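Side-chain contacts in transcriptional regulator ComR (Streptococcus vestibularis F0396, PDB 6HU8), which probably binds DNA and regulates competence in streptococci in response to a peptide pheromone: residues A[284-287]-A[288-292]; A[263-266]-A[267-271]; A[202-205]-A[206-210]; A[91-94]-A[95-98]. All blocks are in the same frame, centred on the assembly; numbering follows the deposited sequence.

Contact 1 (A[284-287]-A[288-292]); sequences SVLE and EKTRA
Ser284 and Glu288 frame the opening turn of helix 285-296, where Glu288 N donates to Ser284 O over 2.9 Å and the same four-residue step joins Lys289 to Val285, Thr290 to Leu286 and Arg291 to Glu287. Although Ser284 holds the N-cap position, its side chain makes no capping bond; Asp283 OD1 accepts from Val285 N instead. With chi1 at 70°, Ser284 OG lies between its own N and carbonyl carbon and donates to Glu288 OE2 at 2.9 Å, meeting it from above the carboxylate plane. Two residues on, Leu286 O is gripped twice, by Thr290 N and by Thr290 OG1 (2.8 Å), from opposite faces of its carbonyl plane. Thr290 is buried against Pro247 and Ile251 of helix 246-261 and Ala274 and Ile275 of helix 264-279. Glu287 and Arg291 run alongside each other on a more open flank: the extended glutamate offers the anti lone pair of OE2 to Arg291 NH2 at 2.8 Å. That oxygen lies near the guanidinium plane, but the carboxylate is turned 49° from it, and the salt bridge rests on one bond. Lys289, bent at chi3 and chi4, runs alongside Leu286 with NZ 3.1 Å from CD1, buried there without a polar partner in the model. The chemistry thus divides: hydroxyl and one charge pair find partners within the helix, whereas the Lys289 ammonium meets a methyl.

Contact 2 (A[263-266]-A[267-271]); sequences NKKK and ATENY
Thr268 and Lys264 form the compact side of this first turn of helix 264-279. Thr268 OG1 donates to Lys264 O at 2.6 Å, and Thr268 N reaches the same oxygen at 2.9 Å from the opposite face of the carbonyl plane. The hydroxyl sits beside its own backbone N and anti to the carbonyl carbon (chi1 -56°), an orientation that turns it back along the helix toward the preceding turn. Next to it Ala267 CB packs 3.3 Å from Asn263 O, and Leu299 of the C-terminal tail lies against Lys264, Ala267 and Thr268. The turn is closed by Asn263, the N-cap, whose OD1 accepts from Lys266 N over 3.1 Å; the bond is straight, but the donor stands well above the amide plane. Asn270 belongs to the tight part too, packed against Glu253 and Glu257 of helix 246-261. Its OD1 is buried and has no partner in the model, while a water accepts from ND2 and, weakly, from Lys266 NZ, linking the two side chains.

The other side is looser and richer in charge. Lys265 follows an extended path and bends only at its end, bringing NZ to Glu269 OE2 at 2.6 Å in a salt bridge that meets the oxygen nearly head-on. Lys266 crosses the same carboxylate with its aliphatic part, CD lying 3.2 Å from Glu269 OE1, while its ammonium group stays 5.2 Å from that oxygen. One carboxylate between two lysines probably tempers the positive charge gathered here, pairing directly with Lys265 and attracting Lys266 from farther off.

Contact 3 (A[202-205]-A[206-210]); sequences YNIA and LFNDL
Tyr202 meets Leu206 one turn further along helix 200-219, through a backbone bond from Leu206 N to Tyr202 O and through Tyr202 CE2, which lies 4.3 Å from Leu206 CD2 in an oblique approach to the ring. The phenol end reaches Phe158 O, to which OH is hydrogen-bonded. Asn203 follows. Its O accepts from Phe207 N at 2.7 Å and also lies 3.1 Å from Phe207 CB, a close fit at the root of that side chain. The amide of Asn203 works elsewhere: ND2 bonds to Ser240 OG and Pro197 O, while OD1 lies in plane at the edge of the Tyr202 ring. Ile204 runs alongside Asn208 with CG2 3.7 Å from ND2. Ile204 O takes the backbone N of Asn208 at 2.9 Å; ND2, though 3.3 Å from that same oxygen, is badly angled and forms no hydrogen bond with it. Ala205 ends the segment, its O accepting from Asp209 N at 3.0 Å. Asp209 OD1 comes close to Asp167 OD1, a meeting of like charges that may favour protonation of one of the pair.

The surrounding surfaces are helical on several sides. Leu206 packs on Leu163 of helix 160-173 and Val191 of helix 181-192, whereas Phe207 turns to Leu233 and Ile237 of helix 226-240. A helix that shares its apolar residues among its neighbours in this way is consistent with the tetratricopeptide-type stack of helices to which this region is assigned.

Contact 4 (A[91-94]-A[95-98]); sequences YGDK and ERVK
The guanidinium of Arg96 carries the edge of the Tyr91 ring on one face: Tyr91 CE2 stands 3.8 Å above the plane, over its centre at CZ. The ring thus presents its rim, not its pi face, and the two planes lie 73° apart, close to perpendicular. Arg96 bends at chi3 (77°) on the way to this position, and its NE donates to Pro89 O, which steadies the flat group beside the tyrosine. Between the partners the chain turns through Gly92, whose positive phi of 90° suits a residue with no side chain.

Asp93 then caps helix 94-111. With CG anti to its own N, the carboxylate folds over the first turn, and OD1 accepts from Arg96 N at 2.9 Å through its anti lone pair. A weak second bond comes from Glu95 N at 2.8 Å, so one oxygen serves two amides that have no preceding helical turn to bond to. Asp93 O adds the first regular helical bond by taking Val97 N at 2.9 Å, and Val97 CG2 tucks in 3.2 Å from the same oxygen. The negative carboxylate at the N-terminal end of the helix would be favoured by the helix dipole.

Lys98 looks along the helix instead, pairing with Asp102. Together these residues form the surface joint between helix 76-87 and helix 94-111, with Val97 and Arg96 both touching Thr90 of the linking loop, and Tyr91 reaching across to Ser244 and Tyr245 in the loop between helices 226-240 and 246-261.

How the contacts relate
Contact 3 is the buried member of the set, in the first half of helix 200-219, its centre about 8 Å from the centre of the chain, while contacts 1 and 4 lie at the surface and contact 2 is partly buried. Contacts 1, 2 and 4 all mark helix starts, yet they are capped differently: by an asparagine amide in contact 2, by an aspartate carboxylate in contact 4, and without a cap-residue side-chain bond in contact 1. Contacts 1 and 2 occupy successive helices, which touch where Tyr271 packs on Thr290. Salt bridges within the turn belong to these two. Contacts 3 and 4 both reach Tyr245, bringing separate helices toward one loop.

Contact 1 (A[284-287]-A[288-292])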
loop_
_atom_site.group_PDB
_atom_site.type_symbol
_atom_site.label_atom_id
_atom_site.label_comp_id
_atom_site.label_asym_id
_atom_site.label_seq_id
_atom_site.Cartn_x
_atom_site.Cartn_y
_atom_site.Cartn_z
ATOM N N SER A 284 -24.260 14.139 5.641
ATOM C CA SER A 284 -25.205 13.199 5.050
ATOM C C SER A 284 -24.830 12.837 3.609
ATOM O O SER A 284 -25.621 12.208 2.895
ATOM C CB SER A 284 -26.626 13.771 5.109
ATOM O OG SER A 284 -26.782 14.872 4.225
ATOM N N VAL A 285 -23.622 13.222 3.202
ATOM C CA VAL A 285 -23.125 12.938 1.858
ATOM C C VAL A 285 -23.119 11.430 1.600
ATOM O O VAL A 285 -23.707 10.957 0.635
ATOM C CB VAL A 285 -21.700 13.522 1.651
ATOM C CG1 VAL A 285 -21.095 13.034 0.347
ATOM C CG2 VAL A 285 -21.738 15.058 1.705
ATOM N N LEU A 286 -22.478 10.673 2.482
ATOM C CA LEU A 286 -22.399 9.218 2.311
ATOM C C LEU A 286 -23.785 8.542 2.334
ATOM O O LEU A 286 -24.050 7.577 1.595
ATOM C CB LEU A 286 -21.500 8.652 3.406
ATOM C CG LEU A 286 -21.050 7.205 3.309
ATOM C CD1 LEU A 286 -20.555 6.911 1.894
ATOM C CD2 LEU A 286 -19.944 6.971 4.330
ATOM N N GLU A 287 -24.684 9.037 3.182
ATOM C CA GLU A 287 -26.052 8.491 3.206
ATOM C C GLU A 287 -26.798 8.723 1.902
ATOM O O GLU A 287 -27.476 7.824 1.397
ATOM C CB GLU A 287 -26.858 9.090 4.356
ATOM C CG GLU A 287 -28.303 8.601 4.378
ATOM C CD GLU A 287 -29.104 9.202 5.521
ATOM O OE1 GLU A 287 -28.542 10.030 6.280
ATOM O OE2 GLU A 287 -30.291 8.833 5.653
ATOM N N GLU A 288 -26.696 9.932 1.363
ATOM C CA GLU A 288 -27.307 10.223 0.071
ATOM C C GLU A 288 -26.685 9.344 -1.019
ATOM O O GLU A 288 -27.397 8.761 -1.828
ATOM C CB GLU A 288 -27.138 11.698 -0.298
ATOM C CG GLU A 288 -27.844 12.669 0.645
ATOM C CD GLU A 288 -27.234 14.071 0.614
ATOM O OE1 GLU A 288 -26.369 14.349 -0.265
ATOM O OE2 GLU A 288 -27.611 14.893 1.482
ATOM N N LYS A 289 -25.360 9.276 -1.040
ATOM C CA LYS A 289 -24.653 8.451 -2.028
ATOM C C LYS A 289 -25.088 6.987 -1.906
ATOM O O LYS A 289 -25.364 6.330 -2.908
ATOM C CB LYS A 289 -23.132 8.585 -1.832
ATOM C CG LYS A 289 -22.256 7.748 -2.783
ATOM C CD LYS A 289 -20.797 7.663 -2.273
ATOM C CE LYS A 289 -20.465 6.265 -1.717
ATOM N NZ LYS A 289 -21.550 5.677 -0.825
ATOM N N THR A 290 -25.148 6.475 -0.676
ATOM C CA THR A 290 -25.509 5.077 -0.451
ATOM C C THR A 290 -26.942 4.786 -0.886
ATOM O O THR A 290 -27.217 3.749 -1.505
ATOM C CB THR A 290 -25.342 4.693 1.019
ATOM O OG1 THR A 290 -23.956 4.761 1.360
ATOM C CG2 THR A 290 -25.844 3.270 1.271
ATOM N N ARG A 291 -27.847 5.710 -0.562
ATOM C CA ARG A 291 -29.249 5.601 -0.938
ATOM C C ARG A 291 -29.375 5.607 -2.456
ATOM O O ARG A 291 -30.152 4.853 -3.016
ATOM C CB ARG A 291 -30.060 6.747 -0.308
ATOM C CG ARG A 291 -31.522 6.467 -0.131
ATOM C CD ARG A 291 -32.271 7.680 0.459
ATOM N NE ARG A 291 -31.952 7.913 1.867
ATOM C CZ ARG A 291 -32.457 7.189 2.853
ATOM N NH1 ARG A 291 -33.289 6.186 2.562
ATOM N NH2 ARG A 291 -32.131 7.450 4.114
ATOM N N ALA A 292 -28.580 6.439 -3.124
ATOM C CA ALA A 292 -28.613 6.496 -4.582
ATOM C C ALA A 292 -28.082 5.203 -5.202
ATOM O O ALA A 292 -28.540 4.787 -6.263
ATOM C CB ALA A 292 -27.815 7.671 -5.078
#

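Contact 2 (A[263-266]-A[267-271])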
loop_
_atom_site.group_PDB
_atom_site.type_symbol
_atom_site.label_atom_id
_atom_site.label_comp_id
_atom_site.label_asym_id
_atom_site.label_seq_id
_atom_site.Cartn_x
_atom_site.Cartn_y
_atom_site.Cartn_z
ATOM N N ASN A 263 -29.662 -12.785 -4.804
ATOM C CA ASN A 263 -30.531 -12.629 -3.646
ATOM C C ASN A 263 -30.901 -11.164 -3.367
ATOM O O ASN A 263 -30.125 -10.420 -2.749
ATOM C CB ASN A 263 -29.863 -13.252 -2.412
ATOM C CG ASN A 263 -30.821 -13.397 -1.240
ATOM O OD1 ASN A 263 -31.838 -12.704 -1.164
ATOM N ND2 ASN A 263 -30.502 -14.305 -0.322
ATOM N N LYS A 264 -32.097 -10.751 -3.790
ATOM C CA LYS A 264 -32.473 -9.337 -3.702
ATOM C C LYS A 264 -32.856 -8.917 -2.301
ATOM O O LYS A 264 -32.622 -7.761 -1.918
ATOM C CB LYS A 264 -33.621 -9.023 -4.653
ATOM C CG LYS A 264 -33.214 -8.985 -6.105
ATOM C CD LYS A 264 -34.436 -9.134 -6.999
ATOM C CE LYS A 264 -34.114 -8.826 -8.451
ATOM N NZ LYS A 264 -32.756 -9.313 -8.819
ATOM N N LYS A 265 -33.460 -9.832 -1.540
ATOM C CA LYS A 265 -33.824 -9.536 -0.149
ATOM C C LYS A 265 -32.587 -9.309 0.712
ATOM O O LYS A 265 -32.554 -8.398 1.540
ATOM C CB LYS A 265 -34.656 -10.663 0.466
ATOM C CG LYS A 265 -34.887 -10.516 1.985
ATOM C CD LYS A 265 -35.971 -11.487 2.471
ATOM C CE LYS A 265 -36.540 -11.120 3.841
ATOM N NZ LYS A 265 -35.566 -11.352 4.963
ATOM N N LYS A 266 -31.588 -10.169 0.545
ATOM C CA LYS A 266 -30.353 -10.054 1.313
ATOM C C LYS A 266 -29.568 -8.830 0.840
ATOM O O LYS A 266 -28.949 -8.131 1.642
ATOM C CB LYS A 266 -29.512 -11.330 1.188
ATOM C CG LYS A 266 -28.432 -11.487 2.240
ATOM C CD LYS A 266 -29.002 -11.466 3.648
ATOM C CE LYS A 266 -27.924 -11.783 4.671
ATOM N NZ LYS A 266 -27.258 -13.078 4.321
ATOM N N ALA A 267 -29.597 -8.557 -0.461
ATOM C CA ALA A 267 -28.903 -7.376 -0.965
ATOM C C ALA A 267 -29.571 -6.101 -0.409
ATOM O O ALA A 267 -28.879 -5.161 -0.011
ATOM C CB ALA A 267 -28.871 -7.375 -2.488
ATOM N N THR A 268 -30.905 -6.089 -0.354
ATOM C CA THR A 268 -31.654 -4.972 0.237
ATOM C C THR A 268 -31.343 -4.779 1.714
ATOM O O THR A 268 -31.193 -3.637 2.173
ATOM C CB THR A 268 -33.170 -5.156 0.094
ATOM O OG1 THR A 268 -33.483 -5.339 -1.276
ATOM C CG2 THR A 268 -33.927 -3.914 0.606
ATOM N N GLU A 269 -31.254 -5.879 2.461
ATOM C CA GLU A 269 -30.873 -5.809 3.875
ATOM C C GLU A 269 -29.485 -5.192 4.051
ATOM O O GLU A 269 -29.276 -4.342 4.927
ATOM C CB GLU A 269 -30.915 -7.208 4.508
ATOM C CG GLU A 269 -32.337 -7.804 4.547
ATOM C CD GLU A 269 -32.382 -9.239 5.042
ATOM O OE1 GLU A 269 -31.304 -9.853 5.202
ATOM O OE2 GLU A 269 -33.505 -9.754 5.257
ATOM N N ASN A 270 -28.536 -5.604 3.211
ATOM C CA ASN A 270 -27.168 -5.104 3.311
ATOM C C ASN A 270 -27.054 -3.628 2.910
ATOM O O ASN A 270 -26.333 -2.865 3.571
ATOM C CB ASN A 270 -26.226 -5.976 2.474
ATOM C CG ASN A 270 -26.033 -7.361 3.085
ATOM O OD1 ASN A 270 -26.029 -7.509 4.313
ATOM N ND2 ASN A 270 -25.872 -8.372 2.246
ATOM N N TYR A 271 -27.788 -3.206 1.880
ATOM C CA TYR A 271 -27.858 -1.773 1.570
ATOM C C TYR A 271 -28.492 -1.001 2.725
ATOM O O TYR A 271 -28.060 0.115 3.038
ATOM C CB TYR A 271 -28.648 -1.506 0.288
ATOM C CG TYR A 271 -27.786 -1.421 -0.954
ATOM C CD1 TYR A 271 -26.840 -0.407 -1.109
ATOM C CD2 TYR A 271 -27.934 -2.345 -1.980
ATOM C CE1 TYR A 271 -26.035 -0.333 -2.246
ATOM C CE2 TYR A 271 -27.140 -2.276 -3.124
ATOM C CZ TYR A 271 -26.200 -1.270 -3.250
ATOM O OH TYR A 271 -25.423 -1.201 -4.387
HETATM O O HOH W 1 -25.063 -11.185 2.923
#

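Contact 3 (A[202-205]-A[206-210])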
loop_
_atom_site.group_PDB
_atom_site.type_symbol
_atom_site.label_atom_id
_atom_site.label_comp_id
_atom_site.label_asym_id
_atom_site.label_seq_id
_atom_site.Cartn_x
_atom_site.Cartn_y
_atom_site.Cartn_z
ATOM N N TYR A 202 -1.818 2.009 10.007
ATOM C CA TYR A 202 -1.655 0.668 9.458
ATOM C C TYR A 202 -3.012 0.094 9.066
ATOM O O TYR A 202 -3.182 -0.496 7.979
ATOM C CB TYR A 202 -0.957 -0.256 10.467
ATOM C CG TYR A 202 -0.718 -1.659 9.930
ATOM C CD1 TYR A 202 0.446 -1.973 9.236
ATOM C CD2 TYR A 202 -1.660 -2.663 10.110
ATOM C CE1 TYR A 202 0.666 -3.248 8.750
ATOM C CE2 TYR A 202 -1.449 -3.935 9.622
ATOM C CZ TYR A 202 -0.288 -4.223 8.942
ATOM O OH TYR A 202 -0.078 -5.493 8.445
ATOM N N ASN A 203 -3.987 0.272 9.949
ATOM C CA ASN A 203 -5.311 -0.279 9.709
ATOM C C ASN A 203 -6.002 0.412 8.543
ATOM O O ASN A 203 -6.789 -0.212 7.841
ATOM C CB ASN A 203 -6.167 -0.185 10.963
ATOM C CG ASN A 203 -5.688 -1.112 12.050
ATOM O OD1 ASN A 203 -4.905 -2.025 11.794
ATOM N ND2 ASN A 203 -6.146 -0.886 13.270
ATOM N N ILE A 204 -5.708 1.689 8.317
ATOM C CA ILE A 204 -6.295 2.359 7.160
ATOM C C ILE A 204 -5.709 1.793 5.856
ATOM O O ILE A 204 -6.444 1.559 4.898
ATOM C CB ILE A 204 -6.094 3.873 7.227
ATOM C CG1 ILE A 204 -6.994 4.437 8.332
ATOM C CG2 ILE A 204 -6.479 4.516 5.928
ATOM C CD1 ILE A 204 -7.096 5.948 8.363
ATOM N N ALA A 205 -4.397 1.564 5.822
ATOM C CA ALA A 205 -3.777 0.975 4.641
ATOM C C ALA A 205 -4.308 -0.430 4.445
ATOM O O ALA A 205 -4.610 -0.836 3.325
ATOM C CB ALA A 205 -2.240 0.969 4.759
ATOM N N LEU A 206 -4.427 -1.178 5.531
ATOM C CA LEU A 206 -4.945 -2.542 5.434
ATOM C C LEU A 206 -6.415 -2.544 5.001
ATOM O O LEU A 206 -6.848 -3.368 4.168
ATOM C CB LEU A 206 -4.772 -3.266 6.773
ATOM C CG LEU A 206 -5.366 -4.670 6.888
ATOM C CD1 LEU A 206 -4.625 -5.653 5.993
ATOM C CD2 LEU A 206 -5.396 -5.149 8.343
ATOM N N PHE A 207 -7.185 -1.610 5.556
ATOM C CA PHE A 207 -8.588 -1.508 5.197
ATOM C C PHE A 207 -8.735 -1.220 3.697
ATOM O O PHE A 207 -9.558 -1.832 3.016
ATOM C CB PHE A 207 -9.283 -0.419 6.017
ATOM C CG PHE A 207 -10.744 -0.291 5.716
ATOM C CD1 PHE A 207 -11.660 -1.104 6.355
ATOM C CD2 PHE A 207 -11.197 0.624 4.778
ATOM C CE1 PHE A 207 -13.023 -1.004 6.070
ATOM C CE2 PHE A 207 -12.544 0.727 4.479
ATOM C CZ PHE A 207 -13.461 -0.091 5.120
ATOM N N ASN A 208 -7.931 -0.295 3.185
ATOM C CA ASN A 208 -8.023 0.082 1.779
ATOM C C ASN A 208 -7.584 -1.051 0.840
ATOM O O ASN A 208 -8.115 -1.200 -0.261
ATOM C CB ASN A 208 -7.189 1.342 1.530
ATOM C CG ASN A 208 -7.875 2.591 2.041
ATOM O OD1 ASN A 208 -9.105 2.653 2.076
ATOM N ND2 ASN A 208 -7.093 3.591 2.442
ATOM N N ASP A 209 -6.611 -1.848 1.274
ATOM C CA ASP A 209 -6.250 -3.040 0.514
ATOM C C ASP A 209 -7.380 -4.061 0.515
ATOM O O ASP A 209 -7.651 -4.696 -0.490
ATOM C CB ASP A 209 -4.998 -3.685 1.082
ATOM C CG ASP A 209 -3.741 -2.980 0.641
ATOM O OD1 ASP A 209 -3.849 -1.959 -0.068
ATOM O OD2 ASP A 209 -2.658 -3.454 1.010
ATOM N N LEU A 210 -8.010 -4.241 1.662
ATOM C CA LEU A 210 -9.151 -5.152 1.741
ATOM C C LEU A 210 -10.300 -4.660 0.855
ATOM O O LEU A 210 -10.961 -5.458 0.177
ATOM C CB LEU A 210 -9.591 -5.296 3.193
ATOM C CG LEU A 210 -8.652 -6.142 4.053
ATOM C CD1 LEU A 210 -8.961 -5.955 5.516
ATOM C CD2 LEU A 210 -8.784 -7.595 3.666
#

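Contact 4 (A[91-94]-A[95-98])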
loop_
_atom_site.group_PDB
_atom_site.type_symbol
_atom_site.label_atom_id
_atom_site.label_comp_id
_atom_site.label_asym_id
_atom_site.label_seq_id
_atom_site.Cartn_x
_atom_site.Cartn_y
_atom_site.Cartn_z
ATOM N N TYR A 91 -12.749 9.714 1.170
ATOM C CA TYR A 91 -14.087 9.216 0.825
ATOM C C TYR A 91 -14.447 9.468 -0.639
ATOM O O TYR A 91 -15.604 9.312 -1.033
ATOM C CB TYR A 91 -15.164 9.848 1.720
ATOM C CG TYR A 91 -14.892 9.722 3.195
ATOM C CD1 TYR A 91 -15.076 8.512 3.854
ATOM C CD2 TYR A 91 -14.453 10.819 3.935
ATOM C CE1 TYR A 91 -14.822 8.395 5.212
ATOM C CE2 TYR A 91 -14.197 10.713 5.284
ATOM C CZ TYR A 91 -14.382 9.502 5.922
ATOM O OH TYR A 91 -14.122 9.400 7.273
ATOM N N GLY A 92 -13.461 9.857 -1.440
ATOM C CA GLY A 92 -13.709 10.217 -2.824
ATOM C C GLY A 92 -14.033 11.695 -2.984
ATOM O O GLY A 92 -14.110 12.207 -4.108
ATOM N N ASP A 93 -14.230 12.384 -1.861
ATOM C CA ASP A 93 -14.478 13.816 -1.904
ATOM C C ASP A 93 -13.270 14.544 -2.479
ATOM O O ASP A 93 -12.158 14.449 -1.952
ATOM C CB ASP A 93 -14.799 14.356 -0.518
ATOM C CG ASP A 93 -14.981 15.859 -0.515
ATOM O OD1 ASP A 93 -13.969 16.589 -0.627
ATOM O OD2 ASP A 93 -16.143 16.309 -0.403
ATOM N N LYS A 94 -13.496 15.303 -3.540
ATOM C CA LYS A 94 -12.394 15.872 -4.301
ATOM C C LYS A 94 -11.716 17.070 -3.625
ATOM O O LYS A 94 -10.598 17.435 -3.995
ATOM C CB LYS A 94 -12.894 16.236 -5.702
ATOM C CG LYS A 94 -13.266 14.985 -6.506
ATOM C CD LYS A 94 -14.174 15.270 -7.693
ATOM C CE LYS A 94 -14.567 13.962 -8.373
ATOM N NZ LYS A 94 -14.834 14.112 -9.833
ATOM N N GLU A 95 -12.356 17.662 -2.622
ATOM C CA GLU A 95 -11.684 18.711 -1.852
ATOM C C GLU A 95 -10.729 18.097 -0.814
ATOM O O GLU A 95 -9.682 18.673 -0.482
ATOM C CB GLU A 95 -12.702 19.631 -1.170
ATOM C CG GLU A 95 -12.108 20.469 -0.041
ATOM C CD GLU A 95 -12.590 21.907 -0.057
ATOM O OE1 GLU A 95 -13.668 22.165 -0.636
ATOM O OE2 GLU A 95 -11.882 22.780 0.498
ATOM N N ARG A 96 -11.095 16.921 -0.312
ATOM C CA ARG A 96 -10.231 16.164 0.590
ATOM C C ARG A 96 -9.059 15.562 -0.191
ATOM O O ARG A 96 -7.922 15.561 0.278
ATOM C CB ARG A 96 -11.018 15.058 1.304
ATOM C CG ARG A 96 -12.079 15.564 2.278
ATOM C CD ARG A 96 -12.779 14.404 2.982
ATOM N NE ARG A 96 -11.959 13.827 4.048
ATOM C CZ ARG A 96 -12.222 13.943 5.349
ATOM N NH1 ARG A 96 -13.297 14.613 5.760
ATOM N NH2 ARG A 96 -11.416 13.382 6.244
ATOM N N VAL A 97 -9.353 15.053 -1.383
ATOM C CA VAL A 97 -8.330 14.507 -2.257
ATOM C C VAL A 97 -7.249 15.552 -2.520
ATOM O O VAL A 97 -6.061 15.251 -2.445
ATOM C CB VAL A 97 -8.931 14.021 -3.586
ATOM C CG1 VAL A 97 -7.827 13.706 -4.594
ATOM C CG2 VAL A 97 -9.807 12.801 -3.349
ATOM N N LYS A 98 -7.662 16.787 -2.783
ATOM C CA LYS A 98 -6.708 17.872 -2.974
ATOM C C LYS A 98 -5.893 18.125 -1.710
ATOM O O LYS A 98 -4.686 18.362 -1.776
ATOM C CB LYS A 98 -7.419 19.158 -3.391
ATOM C CG LYS A 98 -6.501 20.365 -3.443
ATOM C CD LYS A 98 -7.131 21.558 -2.751
ATOM C CE LYS A 98 -6.173 22.737 -2.654
ATOM N NZ LYS A 98 -5.473 22.788 -1.339
#